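Local atomic coordinates of Ice-binding protein isoform1a (Antarctomyces psychrotrophicus, PDB entry 7BWY), a protein that binds to ice, apparently by engaging specific water molecules of the ice prism planes, and so probably acts as an antifreeze protein. Residues 130-135 with 157-162; 37-42 with 56-61; 115-120 with 144-149; 29-34 with 197-202. The protein carries 2 engineered substitutions. One frame throughout, in Å; residues are numbered along the deposited sequence.

Interaction 1. Residues 130-135 with 157-162. Engineered in segment 157-162: Tyr159 (natural residue Ser).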
# COMPACT_ATOMS: atom_id res chain seq x y z
N LEU A 130 7.15 -2.34 8.89
CA LEU A 130 6.69 -3.66 9.30
C LEU A 130 7.74 -4.64 8.84
O LEU A 130 7.88 -4.91 7.63
CB LEU A 130 5.32 -3.92 8.64
CG LEU A 130 4.26 -2.82 8.81
CD1 LEU A 130 2.92 -3.23 8.27
CD2 LEU A 130 4.12 -2.41 10.26
N ALA A 131 8.55 -5.13 9.79
CA ALA A 131 9.74 -5.89 9.42
C ALA A 131 9.35 -7.14 8.60
O ALA A 131 10.12 -7.57 7.74
CB ALA A 131 10.51 -6.31 10.65
N THR A 132 8.15 -7.72 8.82
CA THR A 132 7.85 -8.96 8.12
C THR A 132 6.53 -8.82 7.39
O THR A 132 6.48 -8.13 6.36
CB THR A 132 7.95 -10.19 9.04
OG1 THR A 132 6.89 -10.19 10.00
CG2 THR A 132 9.30 -10.40 9.71
N THR A 133 5.46 -9.48 7.89
CA THR A 133 4.22 -9.52 7.12
C THR A 133 3.24 -8.47 7.64
O THR A 133 3.29 -8.11 8.81
CB THR A 133 3.56 -10.91 7.13
OG1 THR A 133 3.42 -11.29 8.50
CG2 THR A 133 4.34 -11.97 6.37
N LEU A 134 2.33 -8.02 6.79
CA LEU A 134 1.10 -7.36 7.25
C LEU A 134 -0.11 -8.19 6.81
O LEU A 134 -0.26 -8.52 5.60
CB LEU A 134 1.02 -5.97 6.57
CG LEU A 134 -0.33 -5.27 6.65
CD1 LEU A 134 -0.65 -4.88 8.09
CD2 LEU A 134 -0.31 -4.04 5.75
N VAL A 135 -1.01 -8.45 7.76
CA VAL A 135 -2.30 -9.05 7.43
C VAL A 135 -3.44 -8.14 7.88
O VAL A 135 -3.54 -7.79 9.05
CB VAL A 135 -2.42 -10.47 8.07
CG1 VAL A 135 -3.72 -11.15 7.67
CG2 VAL A 135 -1.33 -11.37 7.55
N VAL A 157 6.48 -2.77 3.90
CA VAL A 157 6.26 -4.14 4.37
C VAL A 157 7.48 -5.00 4.03
O VAL A 157 7.81 -5.20 2.87
CB VAL A 157 4.98 -4.69 3.72
CG1 VAL A 157 4.75 -6.14 4.19
CG2 VAL A 157 3.78 -3.78 4.03
N GLY A 158 8.15 -5.50 5.06
CA GLY A 158 9.40 -6.20 4.87
C GLY A 158 9.24 -7.50 4.06
O GLY A 158 10.18 -7.88 3.38
N TYR A 159 8.12 -8.22 4.17
CA TYR A 159 7.87 -9.42 3.38
C TYR A 159 6.72 -9.15 2.41
O TYR A 159 6.94 -8.51 1.36
CB TYR A 159 7.45 -10.56 4.30
CG TYR A 159 8.53 -11.20 5.16
CD1 TYR A 159 9.84 -10.74 5.18
CD2 TYR A 159 8.22 -12.32 5.96
CE1 TYR A 159 10.82 -11.36 5.96
CE2 TYR A 159 9.18 -12.95 6.76
CZ TYR A 159 10.48 -12.45 6.76
OH TYR A 159 11.42 -12.99 7.58
N SER A 160 5.49 -9.57 2.79
CA SER A 160 4.35 -9.39 1.89
C SER A 160 3.15 -8.92 2.71
O SER A 160 3.08 -9.18 3.91
CB SER A 160 4.03 -10.70 1.18
OG SER A 160 5.17 -11.18 0.46
N ALA A 161 2.21 -8.23 2.06
CA ALA A 161 0.98 -7.81 2.71
C ALA A 161 -0.20 -8.62 2.16
O ALA A 161 -0.35 -8.80 0.92
CB ALA A 161 0.79 -6.33 2.33
N THR A 162 -1.15 -8.94 3.04
CA THR A 162 -2.42 -9.49 2.58
C THR A 162 -3.53 -8.63 3.14
O THR A 162 -3.61 -8.46 4.37
CB THR A 162 -2.74 -10.86 3.22
OG1 THR A 162 -1.56 -11.62 3.11
CG2 THR A 162 -3.80 -11.64 2.48

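Interaction 2. Residues 37-42 with 56-61. Engineered in segment 56-61: Asp61 (natural residue Asn).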
# COMPACT_ATOMS: atom_id res chain seq x y z
N MET A 37 -1.45 1.28 -14.00
CA MET A 37 -1.09 -0.05 -13.55
C MET A 37 0.06 -0.52 -14.44
O MET A 37 0.02 -0.32 -15.66
CB MET A 37 -2.28 -0.99 -13.77
CG MET A 37 -1.86 -2.47 -13.63
SD MET A 37 -3.33 -3.46 -13.37
CE MET A 37 -3.88 -3.51 -15.09
N GLY A 38 1.06 -1.17 -13.85
CA GLY A 38 2.04 -1.73 -14.76
C GLY A 38 2.85 -2.86 -14.16
O GLY A 38 2.67 -3.24 -13.00
N THR A 39 3.72 -3.43 -14.99
CA THR A 39 4.64 -4.49 -14.62
C THR A 39 5.86 -4.39 -15.51
O THR A 39 5.75 -4.00 -16.68
CB THR A 39 3.99 -5.87 -14.77
OG1 THR A 39 4.95 -6.83 -14.34
CG2 THR A 39 3.57 -6.16 -16.19
N THR A 40 7.04 -4.68 -14.94
CA THR A 40 8.24 -4.67 -15.76
C THR A 40 8.37 -6.01 -16.46
O THR A 40 9.14 -6.09 -17.41
CB THR A 40 9.52 -4.38 -14.98
OG1 THR A 40 9.40 -5.30 -13.90
CG2 THR A 40 9.62 -2.99 -14.44
N GLY A 41 7.61 -7.02 -16.01
CA GLY A 41 7.45 -8.30 -16.71
C GLY A 41 6.50 -8.17 -17.90
O GLY A 41 6.30 -7.06 -18.41
N THR A 42 5.90 -9.29 -18.35
CA THR A 42 4.92 -9.11 -19.41
C THR A 42 3.55 -9.67 -19.07
O THR A 42 2.73 -9.73 -19.97
CB THR A 42 5.32 -9.69 -20.77
OG1 THR A 42 5.81 -11.02 -20.59
CG2 THR A 42 6.29 -8.81 -21.54
N LEU A 56 -1.88 1.84 -18.80
CA LEU A 56 -1.27 0.52 -18.66
C LEU A 56 0.19 0.59 -19.13
O LEU A 56 0.45 1.09 -20.21
CB LEU A 56 -2.06 -0.40 -19.58
CG LEU A 56 -1.65 -1.87 -19.51
CD1 LEU A 56 -1.71 -2.37 -18.07
CD2 LEU A 56 -2.53 -2.69 -20.43
N HIS A 57 1.16 0.14 -18.32
CA HIS A 57 2.55 0.20 -18.76
C HIS A 57 3.16 -1.17 -18.54
O HIS A 57 3.50 -1.50 -17.42
CB HIS A 57 3.34 1.28 -18.04
CG HIS A 57 3.00 2.67 -18.44
ND1 HIS A 57 3.36 3.19 -19.67
CD2 HIS A 57 2.34 3.66 -17.79
CE1 HIS A 57 2.92 4.43 -19.77
NE2 HIS A 57 2.30 4.75 -18.63
N ILE A 58 3.20 -1.96 -19.62
CA ILE A 58 3.72 -3.31 -19.54
C ILE A 58 5.10 -3.31 -20.18
O ILE A 58 5.25 -3.07 -21.37
CB ILE A 58 2.78 -4.29 -20.23
CG1 ILE A 58 1.43 -4.26 -19.51
CG2 ILE A 58 3.39 -5.69 -20.26
CD1 ILE A 58 0.49 -5.32 -20.00
N ASN A 59 6.11 -3.52 -19.35
CA ASN A 59 7.44 -3.76 -19.85
C ASN A 59 7.88 -2.65 -20.81
O ASN A 59 8.16 -2.94 -21.96
CB ASN A 59 7.48 -5.09 -20.61
CG ASN A 59 8.89 -5.45 -21.03
OD1 ASN A 59 9.06 -6.08 -22.06
ND2 ASN A 59 9.89 -5.05 -20.26
N ASP A 60 7.96 -1.41 -20.35
CA ASP A 60 8.33 -0.28 -21.18
C ASP A 60 9.15 0.66 -20.31
O ASP A 60 9.49 0.31 -19.19
CB ASP A 60 7.12 0.43 -21.78
CG ASP A 60 6.18 1.10 -20.76
OD1 ASP A 60 6.50 1.14 -19.54
OD2 ASP A 60 5.12 1.57 -21.19
N ASP A 61 9.36 1.90 -20.76
CA ASP A 61 10.27 2.71 -19.98
C ASP A 61 9.60 3.20 -18.71
O ASP A 61 10.28 3.36 -17.70
CB ASP A 61 10.84 3.90 -20.74
CG ASP A 61 11.61 3.48 -21.98
OD1 ASP A 61 12.07 2.30 -22.02
OD2 ASP A 61 11.73 4.32 -22.89

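Interaction 3. Residues 115-120 with 144-149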
# COMPACT_ATOMS: atom_id res chain seq x y z
N THR A 115 -7.11 4.13 13.66
CA THR A 115 -7.34 5.53 13.30
C THR A 115 -6.03 6.29 13.13
O THR A 115 -5.14 6.20 13.98
CB THR A 115 -8.12 6.28 14.38
OG1 THR A 115 -9.29 5.48 14.59
CG2 THR A 115 -8.49 7.69 13.94
N LEU A 116 -5.93 7.09 12.06
CA LEU A 116 -4.73 7.89 11.95
C LEU A 116 -5.09 9.35 12.23
O LEU A 116 -5.88 9.96 11.52
CB LEU A 116 -4.07 7.67 10.57
CG LEU A 116 -3.75 6.19 10.28
CD1 LEU A 116 -3.20 5.97 8.89
CD2 LEU A 116 -2.83 5.59 11.33
N ASP A 117 -4.52 9.91 13.30
CA ASP A 117 -4.93 11.24 13.76
C ASP A 117 -3.97 12.33 13.28
O ASP A 117 -2.85 12.43 13.76
CB ASP A 117 -5.07 11.19 15.27
CG ASP A 117 -5.46 12.53 15.91
OD1 ASP A 117 -5.62 13.55 15.20
OD2 ASP A 117 -5.52 12.54 17.14
N GLY A 118 -4.43 13.15 12.31
CA GLY A 118 -3.58 14.20 11.78
C GLY A 118 -3.22 15.31 12.80
O GLY A 118 -2.41 16.17 12.48
N ALA A 119 -3.77 15.25 14.02
CA ALA A 119 -3.74 16.25 15.09
C ALA A 119 -3.82 17.69 14.58
O ALA A 119 -3.20 18.60 15.10
CB ALA A 119 -2.61 16.00 16.05
N GLY A 120 -4.64 17.93 13.58
CA GLY A 120 -4.82 19.31 13.19
C GLY A 120 -3.87 19.66 12.06
O GLY A 120 -4.08 20.62 11.32
N LEU A 144 -9.07 8.01 8.75
CA LEU A 144 -8.30 9.27 8.79
C LEU A 144 -9.05 10.31 9.60
O LEU A 144 -10.22 10.51 9.38
CB LEU A 144 -8.15 9.82 7.36
CG LEU A 144 -7.49 8.80 6.45
CD1 LEU A 144 -7.21 9.30 5.05
CD2 LEU A 144 -6.26 8.25 7.13
N THR A 145 -8.39 11.04 10.49
CA THR A 145 -9.10 12.09 11.20
C THR A 145 -8.20 13.34 11.33
O THR A 145 -6.98 13.25 11.19
CB THR A 145 -9.61 11.49 12.52
OG1 THR A 145 -10.53 12.45 12.99
CG2 THR A 145 -8.54 11.30 13.57
N ASN A 146 -8.83 14.51 11.53
CA ASN A 146 -8.18 15.75 11.93
C ASN A 146 -7.04 16.06 10.95
O ASN A 146 -5.89 16.18 11.39
CB ASN A 146 -7.44 15.62 13.27
CG ASN A 146 -8.35 15.31 14.44
OD1 ASN A 146 -9.52 15.59 14.39
ND2 ASN A 146 -7.84 14.75 15.54
N GLY A 147 -7.32 16.09 9.65
CA GLY A 147 -6.31 16.45 8.66
C GLY A 147 -5.46 15.33 8.05
O GLY A 147 -4.77 15.61 7.06
N ALA A 148 -5.43 14.12 8.65
CA ALA A 148 -4.65 12.98 8.14
C ALA A 148 -4.99 12.77 6.67
O ALA A 148 -6.15 12.81 6.37
CB ALA A 148 -4.95 11.74 8.96
N LYS A 149 -3.99 12.69 5.78
CA LYS A 149 -4.18 12.41 4.36
C LYS A 149 -3.57 11.05 4.00
O LYS A 149 -2.44 10.73 4.39
CB LYS A 149 -3.48 13.46 3.48
CG LYS A 149 -3.95 14.90 3.68
CD LYS A 149 -3.22 15.87 2.75
CE LYS A 149 -3.97 16.20 1.47
NZ LYS A 149 -3.29 17.28 0.70

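Interaction 4. Residues 29-34 with 197-202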
# COMPACT_ATOMS: atom_id res chain seq x y z
N GLY A 29 -12.45 -10.73 -11.07
CA GLY A 29 -13.63 -9.96 -10.72
C GLY A 29 -13.51 -8.52 -11.19
O GLY A 29 -12.48 -8.13 -11.74
N ALA A 30 -14.59 -7.75 -11.03
CA ALA A 30 -14.77 -6.43 -11.62
C ALA A 30 -13.98 -5.40 -10.80
O ALA A 30 -14.59 -4.47 -10.28
CB ALA A 30 -16.26 -6.06 -11.59
N THR A 31 -12.65 -5.59 -10.66
CA THR A 31 -11.74 -4.67 -10.00
C THR A 31 -11.71 -3.32 -10.74
O THR A 31 -11.88 -3.25 -11.96
CB THR A 31 -10.34 -5.27 -10.04
OG1 THR A 31 -10.43 -6.26 -9.04
CG2 THR A 31 -9.23 -4.28 -9.70
N VAL A 32 -11.57 -2.24 -9.99
CA VAL A 32 -11.45 -0.93 -10.62
C VAL A 32 -10.18 -0.28 -10.06
O VAL A 32 -10.01 -0.18 -8.82
CB VAL A 32 -12.69 -0.08 -10.31
CG1 VAL A 32 -12.39 1.41 -10.57
CG2 VAL A 32 -13.88 -0.54 -11.14
N ILE A 33 -9.24 0.07 -10.97
CA ILE A 33 -8.02 0.79 -10.54
C ILE A 33 -8.10 2.24 -11.03
O ILE A 33 -8.09 2.49 -12.24
CB ILE A 33 -6.73 0.08 -10.98
CG1 ILE A 33 -6.77 -1.29 -10.27
CG2 ILE A 33 -5.54 0.94 -10.53
CD1 ILE A 33 -5.53 -2.04 -10.24
N ASN A 34 -8.34 3.16 -10.09
CA ASN A 34 -8.37 4.60 -10.36
C ASN A 34 -6.94 5.14 -10.30
O ASN A 34 -6.43 5.56 -9.25
CB ASN A 34 -9.22 5.26 -9.29
CG ASN A 34 -10.68 4.88 -9.42
OD1 ASN A 34 -11.24 4.83 -10.53
ND2 ASN A 34 -11.29 4.56 -8.28
N VAL A 197 1.37 -8.36 -7.54
CA VAL A 197 0.12 -7.95 -6.95
C VAL A 197 -0.97 -8.91 -7.43
O VAL A 197 -1.11 -9.13 -8.64
CB VAL A 197 -0.22 -6.51 -7.36
CG1 VAL A 197 -1.64 -6.10 -6.88
CG2 VAL A 197 0.84 -5.58 -6.80
N THR A 198 -1.75 -9.43 -6.48
CA THR A 198 -2.95 -10.17 -6.86
C THR A 198 -4.19 -9.53 -6.26
O THR A 198 -4.16 -9.05 -5.12
CB THR A 198 -2.81 -11.67 -6.55
OG1 THR A 198 -2.65 -11.75 -5.15
CG2 THR A 198 -1.49 -12.21 -7.06
N LEU A 199 -5.27 -9.55 -7.04
CA LEU A 199 -6.43 -8.74 -6.78
C LEU A 199 -7.66 -9.61 -6.96
O LEU A 199 -7.70 -10.44 -7.86
CB LEU A 199 -6.48 -7.62 -7.83
CG LEU A 199 -5.29 -6.67 -7.79
CD1 LEU A 199 -5.33 -5.69 -8.95
CD2 LEU A 199 -5.18 -5.94 -6.47
N ASP A 200 -8.70 -9.32 -6.20
CA ASP A 200 -10.01 -9.90 -6.43
C ASP A 200 -11.07 -8.87 -6.07
O ASP A 200 -11.33 -8.61 -4.90
CB ASP A 200 -10.16 -11.16 -5.56
CG ASP A 200 -11.49 -11.91 -5.79
OD1 ASP A 200 -12.37 -11.46 -6.59
OD2 ASP A 200 -11.64 -12.95 -5.17
N SER A 201 -11.75 -8.36 -7.10
CA SER A 201 -12.88 -7.42 -6.98
C SER A 201 -12.52 -6.27 -6.06
O SER A 201 -13.30 -5.96 -5.14
CB SER A 201 -14.18 -8.10 -6.52
OG SER A 201 -14.22 -9.37 -7.12
N ASN A 202 -11.35 -5.67 -6.32
CA ASN A 202 -10.90 -4.61 -5.45
C ASN A 202 -11.20 -3.26 -6.11
O ASN A 202 -11.49 -3.15 -7.32
CB ASN A 202 -9.41 -4.74 -5.17
CG ASN A 202 -9.09 -6.10 -4.61
OD1 ASN A 202 -8.36 -6.84 -5.26
ND2 ASN A 202 -9.52 -6.41 -3.39
O HOH W 1 -14.54 -2.57 -8.06
O HOH W 2 -16.41 -8.93 -9.26

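Interaction 1. Residues 130-135 with 157-162
The ring of the engineered Tyr159, a serine in the natural sequence, packs one face against Thr132, whose CB lies 3.8 Å from the ring centroid and 15° off the ring normal in a CH-pi contact offset toward the rim. At the edge, near the ring plane, Thr133 CG2 approaches Tyr159 CD2 to 3.9 Å. The side chains of Thr132 and Tyr159 run alongside each other in the same direction: with the tyrosine CG anti to its own carbonyl carbon (chi1 -73°), the ring follows the threonine outward, and Thr132 CG2 reaches the hydroxyl-bearing end. At the backbone of the same residue, Tyr159 N donates to Thr132 O at 2.7 Å from above the carbonyl plane. The two segments are corresponding turns of neighbouring coils in a right-handed beta-helix, one leading into strand 134-136 and the other into strand 161-163, parallel to it. Gly158 suits the bend because a CB there would collide with Ala131 O, which instead accepts a CA-H...O contact at 3.3 Å. Gly158 N donates to Leu130 O at 2.7 Å, arriving in line with the carbonyl bond. Where the strands begin, Leu134 N donates to Ser160 O at 3.2 Å, and Thr162 N to Leu134 O at 2.7 Å. Ser160 OG hydrogen-bonds onward to Leu178 N. On the buried face of the strands, Leu134 CB lies 4.3 Å from Val157 CG2 and also touches the small Ala161.

Interaction 2. Residues 37-42 with 56-61
Gly38 and His57 mark the tightest part of this pairing: Gly38 CA comes within 3.0 Å of His57 O, where any CB would collide with that oxygen, which explains why a residue without a CB suits this place. The two strands are parallel, their axes 4.7 Å apart, and the backbone bonds alternate in the usual parallel ladder. His57 N donates to Met37 O at 2.9 Å, Thr39 N returns a bond to His57 O, and Asn59 N closes the series on Thr39 O at 2.7 Å. On the apolar face Met37 and Leu56 lie side by side; the methionine bends at chi3 (78°), bringing CE to 3.9 Å from Leu56 CD1, while Ile44 is touched by Met37, Thr39 and Ile58. This ladder joins strand 56-58 to strand 36-39 of the beta-helix, just before the chain enters helix 61-79. Asp60 is the N-cap of that helix, its OD1 accepting from Ser63 N. Its OD2 uses a syn lone pair to take the His57 ND1 hydrogen in the ring plane at 2.8 Å. With His57 NE2 bound to Gln55 OE1 as well, the imidazole is fixed in rotation and may tend toward its protonated form. Toward solvent the packing thins out at the exposed Thr42, whose CG2 merely lies alongside Asn59 OD1 at 3.9 Å. Asn59, exposed too and with left-handed backbone angles that asparagine tolerates well, still touches closely, its CB 3.2 Å from Gly41 O.

Interaction 3. Residues 115-120 with 144-149
Asp117 and Asn146 cross obliquely where two coils of the beta-helix leave their parallel strands, the carboxylate and amide planes turned 65° apart. Asn146 ND2 donates to Asp117 OD1 from above the carboxylate plane, at a modelled 2.5 Å, a length shorter than is usual and so doubtful in detail. From the opposite face of that plane Ala119 N reaches the same oxygen at 2.8 Å, closing an Asx turn, so one atom ties its own loop and the neighbouring one together. The aspartate can serve both because its CG is anti to the backbone N (chi1 178°), which carries the carboxylate out toward Asn146 ND2. Replacing Asp117 by an alanine would probably leave Asn146 ND2 and Ala119 N without their shared acceptor and the asparagine amide free to turn. Thr145 slants past the aspartate, its CG2 3.6 Å from Asp117 CA, and it opens a type I' turn to Ala148 in which Asn146 and Gly147 take the positive phi angles these residues bear well. Thr145 O accepts from Gly118 N at 2.8 Å and from Ala148 N at 3.1 Å, on opposite faces of its plane. Gly118 suits its place, since a CB would strike Asn146 O and Ala148 N. On the inner face Leu144 CD2 packs 4.1 Å from Leu116 CB, and Leu116 continues onto Trp126 and Phe128. Farther out, Gly120 N donates to Asn146 O at 3.1 Å, 36° above the carbonyl plane.

Interaction 4. Residues 29-34 with 197-202
Leu199 and Ile33 meet inside the beta-helix, where an early coil of the chain stacks against one formed some 160 residues later; their side chains cross at about a right angle, CD1 to CD1 3.9 Å. Both are branched aliphatics suited to the interior, and Leu199 also touches Val25 and Leu191. Next, Asp200 leaves the interior: its OD1 accepts from Ser201 OG at 2.8 Å on the anti side, tilted out of the carboxylate plane, while OD2 bonds Thr183 OG1. Ser201, in left-handed backbone angles, sets OG 3.7 Å from Gly29 CA, a spot where any CB on Gly29 would strike the hydroxyl. One water links the two loops here, accepting from Ala30 N at 2.8 Å and donating to Ser201 OG. Asn202 then links to segment 29-34 through its backbone. Its N donates to Thr31 OG1 at 2.9 Å, an oxygen also bonded to Asn27 OD1, so the buried threonine hydroxyl has two partners. With OG1 anti to the carbonyl carbon (chi1 -76°), the hydroxyl turns to Asn202 N and the methyl CG2 lies by Asn202 O, 3.5 Å off. A valine in place of Thr31 would probably strand Asn202 N and Asn27 OD1 without their common partner. The Asn202 amide is held too: ND2 bonds Gln182 O and Ala185 O, and OD1 accepts from Asp200 N. Finally Asn202 O receives Val32 N at 2.8 Å, almost in line with the carbonyl, and a second water, 3.2 Å away, which also donates to Ala30 O.

In the fold
All four contacts join coils of one beta-helix, but at different places on it. Interactions 1, 2 and 4 are partly buried, and interaction 3 lies on the surface. Interactions 1 and 4 reach the same seven-stranded parallel sheet, about 20 Å apart between centres; interaction 1 relies mainly on backbone bonds between adjacent coils, whereas interaction 4 adds a threonine hydroxyl and waters to a single backbone bond. Interaction 2 lies within the loop closed by interaction 4, its first segment following 29-34 closely, and leads into the long helix. Interaction 3 adds turn and side-chain hydrogen bonds to leucine packing on its inner face. In interactions 1 to 3 a glycine permits a close backbone approach; in interaction 4 it lies against a serine hydroxyl.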